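Local coordinates for protein hydrolase, HAD superfamily, subfamily III A (Legionella pneumophila, PDB 3N1U) that probably hydrolyses 3-deoxy-D-manno-octulosonate 8-phosphate to the free sugar acid and inorganic phosphate, a step in lipopolysaccharide biosynthesis, with a divalent metal as cofactor, at residues Leu22-Asp27 / Met53-Leu58; Met59-Gln64 / Glu174-Gly179; Ile85-Lys90 / Lys104-Asn109. All coordinates share one frame; numbering follows the deposited sequence. Where two conformers were deposited one is given.

Contact 1: Leu22-Asp27 / Met53-Leu58; sequences LICDVD and MGLKLL. With CA (calcium ion), chain B.
Leu22 and Cys24, on the same side of an inner strand of the parallel sheet, face Leu55 and Leu58, one turn apart on helix 49-60. The short strand and helix segments run nearly antiparallel, at 153°, with 11.1 Å between their axes, as expected where a helix returns across a sheet in a Rossmann-like fold.

The contact between the segments is wholly apolar. The CG of Leu22 lies anti to the backbone N (chi1 171°), which leans the side chain along the strand toward Cys24 and brings its CD2 against both helix leucines. This methyl lies 3.7 Å from Leu58 CD1 and 4.0 Å from Leu55 CD2, and the Leu22 side chain crosses each of the two at about a right angle. Leu58 CD1 also sits against the root of Leu22, 3.7 Å from its CB. Further along the strand, Cys24 SG meets Leu55 CD2 at 4.1 Å. Leu162 and Val159 of helix 158-169 flank the same core.

Metal coordination begins just beyond the strand. Asp25 OD2 binds the calcium ion at 2.2 Å and the backbone O of Asp27 binds it at 2.4 Å; three waters and Asp118 OD1 complete six ligands. Salt bridges hold one further oxygen of each aspartate: Asp25 OD1 pairs with Lys95 NZ, and Asp27 OD1, whose carboxylate does not ligate the metal, with Lys45 NZ.

The two kinds of chemistry divide the work. Directionless methyl and sulfur packing fixes the strand against its helix, while the metal bonds and salt bridges gather just past its C-terminal end, where the DxD signature of HAD phosphatases holds a metal, here calcium at the site predicted for magnesium.

Contact 2: Met59-Gln64 / Glu174-Gly179; sequences MAAGIQ and ELAITG
Ala60 keeps helical torsions and Ala61 a near-helical phi of -90°, and these present the two alanine methyl groups to helix 173-181. The chain turns away after them, through a psi of 5° at Ala61 and a phi of +86° at Gly62, one that glycine adopts readily. Gly62 closes a Schellman motif at the end of helix 49-60: Gly62 N bonds back to Met59 O at 3.2 Å, and the outer bond probably runs from Ile63 N to Leu58 O.

The partners across the contact are equally small. Ala61 CB meets Ala176 CB methyl to methyl at 4.0 Å, where the backbones come close, 4.6 Å between the CA atoms of Ala61 and Ala176. Ala60 points its CB at the opposing main chain, 3.5 Å from Ala176 O and 4.1 Å from Gly179 C. The absence of a side chain on Gly179 leaves this methyl against bare backbone. Ala176 CB also packs on helix 49-60 itself, 3.3 Å from Leu57 O. Leu167 of helix 158-169 touches both Ala61 and Ala176, so a third helix packs beside the pair.

Two alanines on one side, an alanine and a glycine on the other, thus allow main chain to approach main chain. The contact owes its closeness to small size and van der Waals packing, with no polar bond made between the two segments.

Contact 3: Ile85-Lys90 / Lys104-Asn109; sequences ITHYYK and KTLGLN
His87 and Thr105 mark the closest backbone approach, 9.3 Å between their CA atoms, where edge strand 87-89 passes the C-terminal end of helix 96-106 just before Gly107, with its positive phi, ends the helix.

Side chains span that gap. The imidazole of His87 reaches out with its CE1 corner. Thr105 CG2 approaches at the ring's edge, near its plane, 3.9 Å from His87 CE1. A chi1 of -54° on Thr105 places OG1 beside the backbone N and leaves CG2 as the branch that meets the ring. Leu106 adds a second methyl: its CD2 lies 4.0 Å from both CE1 and NE2 of His87, in an oblique approach to the ring.

Two residues along the strand, Tyr89 comes to the other branch of the same threonine, but the two side chains pass each other in opposite directions, leaving Tyr89 OH and Thr105 OG1 4.2 Å apart. Both hydroxyls turn instead to His101, one turn earlier on the helix: Tyr89 OH bonds its ND1, and Thr105 OG1 its backbone O. The rings of Tyr89 and His101 also meet, steeply inclined. His101 therefore links the two hydroxyls that do not bond to each other, while Leu102 of the same helix touches both His87 and Tyr89.

Strand 87-89, helix 96-106 and strand 113-117 form a beta-alpha-beta crossover. Its helix carries the chain from the edge of the sheet past strands 64-68 and 21-24, giving the 3-2-1-4 strand order characteristic of the Rossmann-like HAD core.

Overall arrangement
Contacts 1 and 3 pack helices on opposite faces of one parallel sheet, and contact 2 lies further out on the side of contact 1. Contacts 1 and 2 follow each other on helix 49-60, their centres about 13 Å apart, and are joined by probable hydrogen bonds from Ile63 N to Leu58 O and from Leu22 N to Gln64 O, each 2.9 Å. Contact 3 is nested within the loop that contact 2 closes, yet its Ile85 CD1 reaches back to Leu55 CD1 at 3.9 Å. The calcium site belongs to contact 1. The Tyr89 side chain of contact 3 lies about 10 Å from that of Asp25, whereas contact 2 is peripheral packing, away from the metal.

Contact 1: Leu22-Asp27 / Met53-Leu58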
loop_
_atom_site.group_PDB
_atom_site.type_symbol
_atom_site.label_atom_id
_atom_site.label_comp_id
_atom_site.label_asym_id
_atom_site.label_seq_id
_atom_site.Cartn_x
_atom_site.Cartn_y
_atom_site.Cartn_z
ATOM N N LEU A 22 17.604 -13.251 -17.315
ATOM C CA LEU A 22 16.705 -13.282 -16.139
ATOM C C LEU A 22 15.230 -13.497 -16.575
ATOM O O LEU A 22 14.724 -12.768 -17.465
ATOM C CB LEU A 22 16.814 -11.942 -15.325
ATOM C CG LEU A 22 15.742 -11.847 -14.216
ATOM C CD1 LEU A 22 15.923 -12.956 -13.139
ATOM C CD2 LEU A 22 15.817 -10.441 -13.559
ATOM N N ILE A 23 14.549 -14.458 -15.953
ATOM C CA ILE A 23 13.149 -14.707 -16.193
ATOM C C ILE A 23 12.370 -14.272 -14.944
ATOM O O ILE A 23 12.741 -14.630 -13.801
ATOM C CB ILE A 23 12.807 -16.233 -16.401
ATOM C CG1 ILE A 23 13.749 -16.893 -17.449
ATOM C CG2 ILE A 23 11.374 -16.385 -16.837
ATOM C CD1 ILE A 23 13.692 -18.457 -17.413
ATOM N N CYS A 24 11.312 -13.492 -15.159
ATOM C CA CYS A 24 10.465 -13.054 -14.060
ATOM C C CYS A 24 9.091 -13.581 -14.233
ATOM O O CYS A 24 8.568 -13.597 -15.343
ATOM C CB CYS A 24 10.331 -11.506 -13.983
ATOM S SG CYS A 24 11.894 -10.624 -13.835
ATOM N N ASP A 25 8.476 -13.909 -13.109
ATOM C CA ASP A 25 7.026 -14.056 -13.036
ATOM C C ASP A 25 6.420 -12.635 -12.933
ATOM O O ASP A 25 7.137 -11.677 -12.628
ATOM C CB ASP A 25 6.674 -14.834 -11.785
ATOM C CG ASP A 25 5.170 -14.970 -11.590
ATOM O OD1 ASP A 25 4.430 -15.243 -12.567
ATOM O OD2 ASP A 25 4.734 -14.814 -10.447
ATOM N N VAL A 26 5.117 -12.503 -13.216
ATOM C CA VAL A 26 4.454 -11.192 -13.087
ATOM C C VAL A 26 3.806 -10.960 -11.725
ATOM O O VAL A 26 4.359 -10.277 -10.864
ATOM C CB VAL A 26 3.428 -10.960 -14.231
ATOM C CG1 VAL A 26 2.726 -9.604 -14.025
ATOM C CG2 VAL A 26 4.211 -11.000 -15.584
ATOM N N ASP A 27 2.637 -11.575 -11.483
ATOM C CA ASP A 27 1.850 -11.184 -10.328
ATOM C C ASP A 27 2.519 -11.646 -9.047
ATOM O O ASP A 27 2.752 -12.850 -8.916
ATOM C CB ASP A 27 0.484 -11.862 -10.415
ATOM C CG ASP A 27 -0.350 -11.327 -11.559
ATOM O OD1 ASP A 27 -0.865 -10.186 -11.450
ATOM O OD2 ASP A 27 -0.498 -12.029 -12.554
HETATM N N MSE A 53 13.498 -0.133 -14.357
HETATM C CA MSE A 53 14.886 0.316 -14.600
HETATM C C MSE A 53 15.879 -0.853 -14.494
HETATM O O MSE A 53 16.800 -0.946 -15.315
HETATM C CB MSE A 53 15.259 1.448 -13.609
HETATM C CG MSE A 53 16.710 1.831 -13.607
HETATM SE SE MSE A 53 17.103 2.777 -15.292
HETATM C CE MSE A 53 16.236 4.394 -14.750
ATOM N N GLY A 54 15.712 -1.699 -13.465
ATOM C CA GLY A 54 16.507 -2.960 -13.326
ATOM C C GLY A 54 16.532 -3.789 -14.608
ATOM O O GLY A 54 17.609 -4.170 -15.124
ATOM N N LEU A 55 15.354 -4.030 -15.148
ATOM C CA LEU A 55 15.268 -4.826 -16.382
ATOM C C LEU A 55 15.904 -4.108 -17.548
ATOM O O LEU A 55 16.594 -4.726 -18.344
ATOM C CB LEU A 55 13.800 -5.198 -16.656
ATOM C CG LEU A 55 13.118 -6.006 -15.521
ATOM C CD1 LEU A 55 11.685 -6.396 -15.930
ATOM C CD2 LEU A 55 13.946 -7.303 -15.197
ATOM N N LYS A 56 15.718 -2.785 -17.646
ATOM C CA LYS A 56 16.368 -2.047 -18.722
ATOM C C LYS A 56 17.882 -2.020 -18.602
ATOM O O LYS A 56 18.606 -1.995 -19.632
ATOM C CB LYS A 56 15.834 -0.608 -18.807
ATOM C CG LYS A 56 14.382 -0.497 -19.268
ATOM C CD LYS A 56 13.951 0.942 -19.054
ATOM C CE LYS A 56 12.651 1.235 -19.770
ATOM N NZ LYS A 56 12.366 2.696 -19.582
ATOM N N LEU A 57 18.367 -1.995 -17.362
ATOM C CA LEU A 57 19.819 -2.053 -17.161
ATOM C C LEU A 57 20.370 -3.414 -17.567
ATOM O O LEU A 57 21.468 -3.499 -18.144
ATOM C CB LEU A 57 20.184 -1.768 -15.710
ATOM C CG LEU A 57 19.987 -0.297 -15.237
ATOM C CD1 LEU A 57 20.087 -0.108 -13.700
ATOM C CD2 LEU A 57 20.965 0.617 -15.914
ATOM N N LEU A 58 19.671 -4.488 -17.213
ATOM C CA LEU A 58 20.172 -5.797 -17.686
ATOM C C LEU A 58 20.272 -5.803 -19.191
ATOM O O LEU A 58 21.286 -6.215 -19.794
ATOM C CB LEU A 58 19.245 -6.940 -17.245
ATOM C CG LEU A 58 19.270 -7.322 -15.760
ATOM C CD1 LEU A 58 18.316 -8.516 -15.514
ATOM C CD2 LEU A 58 20.687 -7.674 -15.350
HETATM CA CA CA B . 3.068 -15.190 -9.063
HETATM O O HOH W 1 1.174 -15.534 -10.489
HETATM O O HOH W 2 1.547 -15.475 -7.228
HETATM O O HOH W 3 3.470 -17.558 -9.483
#

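Contact 2: Met59-Gln64 / Glu174-Gly179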
loop_
_atom_site.group_PDB
_atom_site.type_symbol
_atom_site.label_atom_id
_atom_site.label_comp_id
_atom_site.label_asym_id
_atom_site.label_seq_id
_atom_site.Cartn_x
_atom_site.Cartn_y
_atom_site.Cartn_z
HETATM N N MSE A 59 19.213 -5.373 -19.842
HETATM C CA MSE A 59 19.216 -5.413 -21.310
HETATM C C MSE A 59 20.270 -4.496 -21.952
HETATM O O MSE A 59 20.845 -4.862 -22.993
HETATM C CB MSE A 59 17.792 -5.105 -21.822
HETATM C CG MSE A 59 16.785 -6.253 -21.440
HETATM SE SE MSE A 59 15.037 -5.943 -22.313
HETATM C CE MSE A 59 14.383 -4.774 -20.955
ATOM N N ALA A 60 20.517 -3.318 -21.346
ATOM C CA ALA A 60 21.584 -2.417 -21.809
ATOM C C ALA A 60 22.949 -3.076 -21.683
ATOM O O ALA A 60 23.843 -2.758 -22.455
ATOM C CB ALA A 60 21.564 -1.064 -21.016
ATOM N N ALA A 61 23.103 -3.989 -20.715
ATOM C CA ALA A 61 24.362 -4.728 -20.478
ATOM C C ALA A 61 24.468 -6.053 -21.265
ATOM O O ALA A 61 25.419 -6.812 -21.044
ATOM C CB ALA A 61 24.489 -5.058 -19.006
ATOM N N GLY A 62 23.498 -6.328 -22.134
ATOM C CA GLY A 62 23.521 -7.518 -22.998
ATOM C C GLY A 62 22.944 -8.736 -22.325
ATOM O O GLY A 62 23.114 -9.821 -22.811
ATOM N N ILE A 63 22.263 -8.554 -21.193
ATOM C CA ILE A 63 21.585 -9.640 -20.528
ATOM C C ILE A 63 20.117 -9.651 -20.925
ATOM O O ILE A 63 19.403 -8.645 -20.755
ATOM C CB ILE A 63 21.772 -9.612 -18.990
ATOM C CG1 ILE A 63 23.289 -9.769 -18.697
ATOM C CG2 ILE A 63 20.914 -10.722 -18.296
ATOM C CD1 ILE A 63 23.711 -9.460 -17.226
ATOM N N GLN A 64 19.672 -10.807 -21.418
ATOM C CA GLN A 64 18.292 -10.869 -21.865
ATOM C C GLN A 64 17.291 -10.991 -20.696
ATOM O O GLN A 64 17.622 -11.375 -19.567
ATOM C CB GLN A 64 18.083 -11.944 -22.936
ATOM C CG GLN A 64 16.662 -11.955 -23.508
ATOM C CD GLN A 64 16.287 -10.659 -24.237
ATOM O OE1 GLN A 64 16.025 -9.596 -23.629
ATOM N NE2 GLN A 64 16.215 -10.755 -25.551
ATOM N N GLU A 174 28.377 -0.317 -14.239
ATOM C CA GLU A 174 28.770 0.910 -14.973
ATOM C C GLU A 174 28.427 0.853 -16.477
ATOM O O GLU A 174 27.802 1.789 -16.986
ATOM C CB GLU A 174 30.243 1.283 -14.728
ATOM C CG GLU A 174 30.459 2.261 -13.544
ATOM C CD GLU A 174 29.556 3.535 -13.586
ATOM O OE1 GLU A 174 28.942 3.894 -12.535
ATOM O OE2 GLU A 174 29.450 4.179 -14.660
ATOM N N LEU A 175 28.798 -0.241 -17.156
ATOM C CA LEU A 175 28.366 -0.514 -18.553
ATOM C C LEU A 175 26.863 -0.310 -18.768
ATOM O O LEU A 175 26.446 0.405 -19.697
ATOM C CB LEU A 175 28.754 -1.947 -19.027
ATOM C CG LEU A 175 29.958 -2.200 -19.936
ATOM C CD1 LEU A 175 31.259 -1.763 -19.285
ATOM C CD2 LEU A 175 30.033 -3.670 -20.362
ATOM N N ALA A 176 26.062 -0.918 -17.880
ATOM C CA ALA A 176 24.601 -0.861 -17.937
ATOM C C ALA A 176 24.066 0.572 -17.838
ATOM O O ALA A 176 23.287 0.996 -18.708
ATOM C CB ALA A 176 23.966 -1.735 -16.848
ATOM N N ILE A 177 24.477 1.321 -16.817
ATOM C CA ILE A 177 23.908 2.687 -16.659
ATOM C C ILE A 177 24.387 3.599 -17.761
ATOM O O ILE A 177 23.644 4.495 -18.218
ATOM C CB ILE A 177 24.111 3.269 -15.214
ATOM C CG1 ILE A 177 23.329 4.581 -14.967
ATOM C CG2 ILE A 177 25.620 3.522 -14.929
ATOM C CD1 ILE A 177 21.799 4.536 -15.255
ATOM N N THR A 178 25.642 3.393 -18.176
ATOM C CA THR A 178 26.212 4.199 -19.252
ATOM C C THR A 178 25.391 3.952 -20.513
ATOM O O THR A 178 24.871 4.902 -21.089
ATOM C CB THR A 178 27.753 3.992 -19.392
ATOM O OG1 THR A 178 28.377 4.469 -18.177
ATOM C CG2 THR A 178 28.278 4.820 -20.546
ATOM N N GLY A 179 25.255 2.689 -20.882
ATOM C CA GLY A 179 24.465 2.250 -22.034
ATOM C C GLY A 179 23.006 2.668 -22.011
ATOM O O GLY A 179 22.514 3.220 -23.004
#

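Contact 3: Ile85-Lys90 / Lys104-Asn109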
loop_
_atom_site.group_PDB
_atom_site.type_symbol
_atom_site.label_atom_id
_atom_site.label_comp_id
_atom_site.label_asym_id
_atom_site.label_seq_id
_atom_site.Cartn_x
_atom_site.Cartn_y
_atom_site.Cartn_z
ATOM N N ILE A 85 10.248 -5.678 -23.680
ATOM C CA ILE A 85 10.515 -7.100 -23.434
ATOM C C ILE A 85 9.767 -7.927 -24.455
ATOM O O ILE A 85 8.529 -7.927 -24.430
ATOM C CB ILE A 85 10.028 -7.519 -22.015
ATOM C CG1 ILE A 85 10.989 -6.892 -20.988
ATOM C CG2 ILE A 85 10.003 -9.062 -21.899
ATOM C CD1 ILE A 85 10.505 -6.785 -19.577
ATOM N N THR A 86 10.495 -8.649 -25.311
ATOM C CA THR A 86 9.834 -9.451 -26.357
ATOM C C THR A 86 9.653 -10.942 -26.011
ATOM O O THR A 86 8.733 -11.579 -26.522
ATOM C CB THR A 86 10.531 -9.331 -27.706
ATOM O OG1 THR A 86 11.830 -9.894 -27.596
ATOM C CG2 THR A 86 10.641 -7.852 -28.119
ATOM N N HIS A 87 10.512 -11.491 -25.151
ATOM C CA HIS A 87 10.391 -12.900 -24.794
ATOM C C HIS A 87 9.423 -13.048 -23.643
ATOM O O HIS A 87 9.823 -12.911 -22.480
ATOM C CB HIS A 87 11.753 -13.447 -24.390
ATOM C CG HIS A 87 12.740 -13.465 -25.512
ATOM N ND1 HIS A 87 12.735 -14.430 -26.494
ATOM C CD2 HIS A 87 13.745 -12.617 -25.823
ATOM C CE1 HIS A 87 13.708 -14.189 -27.357
ATOM N NE2 HIS A 87 14.343 -13.097 -26.969
ATOM N N TYR A 88 8.141 -13.295 -23.929
ATOM C CA TYR A 88 7.234 -13.550 -22.794
ATOM C C TYR A 88 6.059 -14.448 -23.069
ATOM O O TYR A 88 5.596 -14.543 -24.210
ATOM C CB TYR A 88 6.767 -12.254 -22.115
ATOM C CG TYR A 88 5.790 -11.447 -22.931
ATOM C CD1 TYR A 88 6.241 -10.576 -23.921
ATOM C CD2 TYR A 88 4.431 -11.523 -22.681
ATOM C CE1 TYR A 88 5.328 -9.786 -24.661
ATOM C CE2 TYR A 88 3.496 -10.747 -23.423
ATOM C CZ TYR A 88 3.955 -9.888 -24.400
ATOM O OH TYR A 88 3.049 -9.130 -25.127
ATOM N N TYR A 89 5.584 -15.080 -21.989
ATOM C CA TYR A 89 4.667 -16.217 -22.085
ATOM C C TYR A 89 3.576 -16.009 -21.077
ATOM O O TYR A 89 3.842 -15.932 -19.870
ATOM C CB TYR A 89 5.379 -17.553 -21.791
ATOM C CG TYR A 89 6.572 -17.872 -22.699
ATOM C CD1 TYR A 89 7.795 -17.234 -22.524
ATOM C CD2 TYR A 89 6.464 -18.825 -23.734
ATOM C CE1 TYR A 89 8.908 -17.523 -23.373
ATOM C CE2 TYR A 89 7.547 -19.122 -24.566
ATOM C CZ TYR A 89 8.766 -18.454 -24.386
ATOM O OH TYR A 89 9.845 -18.720 -25.198
ATOM N N LYS A 90 2.340 -15.994 -21.582
ATOM C CA LYS A 90 1.163 -15.674 -20.775
ATOM C C LYS A 90 0.242 -16.892 -20.627
ATOM O O LYS A 90 0.294 -17.797 -21.465
ATOM C CB LYS A 90 0.354 -14.593 -21.490
ATOM C CG LYS A 90 0.914 -13.168 -21.305
ATOM C CD LYS A 90 -0.198 -12.169 -21.510
ATOM C CE LYS A 90 -0.946 -12.487 -22.801
ATOM N NZ LYS A 90 -2.114 -11.580 -22.988
ATOM N N LYS A 104 15.192 -23.330 -25.686
ATOM C CA LYS A 104 15.477 -23.669 -27.082
ATOM C C LYS A 104 15.738 -22.398 -27.886
ATOM O O LYS A 104 16.650 -22.354 -28.709
ATOM C CB LYS A 104 14.338 -24.468 -27.727
ATOM C CG LYS A 104 14.280 -25.901 -27.292
ATOM C CD LYS A 104 13.174 -26.641 -28.050
ATOM C CE LYS A 104 13.192 -28.145 -27.777
ATOM N NZ LYS A 104 12.941 -28.429 -26.323
ATOM N N THR A 105 14.920 -21.369 -27.653
ATOM C CA THR A 105 15.009 -20.125 -28.403
ATOM C C THR A 105 16.356 -19.446 -28.173
ATOM O O THR A 105 16.989 -18.966 -29.119
ATOM C CB THR A 105 13.860 -19.164 -27.974
ATOM O OG1 THR A 105 12.593 -19.850 -28.106
ATOM C CG2 THR A 105 13.899 -17.833 -28.782
ATOM N N LEU A 106 16.808 -19.434 -26.922
ATOM C CA LEU A 106 18.034 -18.720 -26.576
ATOM C C LEU A 106 19.308 -19.557 -26.712
ATOM O O LEU A 106 20.377 -18.992 -26.830
ATOM C CB LEU A 106 17.942 -18.127 -25.157
ATOM C CG LEU A 106 16.885 -17.034 -24.944
ATOM C CD1 LEU A 106 17.080 -16.364 -23.564
ATOM C CD2 LEU A 106 16.997 -15.988 -26.048
ATOM N N GLY A 107 19.205 -20.885 -26.625
ATOM C CA GLY A 107 20.416 -21.758 -26.772
ATOM C C GLY A 107 21.274 -21.784 -25.497
ATOM O O GLY A 107 22.457 -22.115 -25.530
ATOM N N LEU A 108 20.656 -21.493 -24.361
ATOM C CA LEU A 108 21.386 -21.377 -23.094
ATOM C C LEU A 108 21.367 -22.636 -22.228
ATOM O O LEU A 108 20.426 -23.435 -22.294
ATOM C CB LEU A 108 20.855 -20.193 -22.253
ATOM C CG LEU A 108 20.973 -18.759 -22.789
ATOM C CD1 LEU A 108 20.379 -17.724 -21.736
ATOM C CD2 LEU A 108 22.411 -18.433 -23.098
ATOM N N ASN A 109 22.401 -22.793 -21.396
ATOM C CA ASN A 109 22.368 -23.872 -20.410
ATOM C C ASN A 109 21.426 -23.500 -19.267
ATOM O O ASN A 109 21.231 -22.282 -18.998
ATOM C CB ASN A 109 23.777 -24.126 -19.865
ATOM C CG ASN A 109 24.723 -24.615 -20.933
ATOM O OD1 ASN A 109 24.295 -25.208 -21.944
ATOM N ND2 ASN A 109 26.043 -24.349 -20.737
#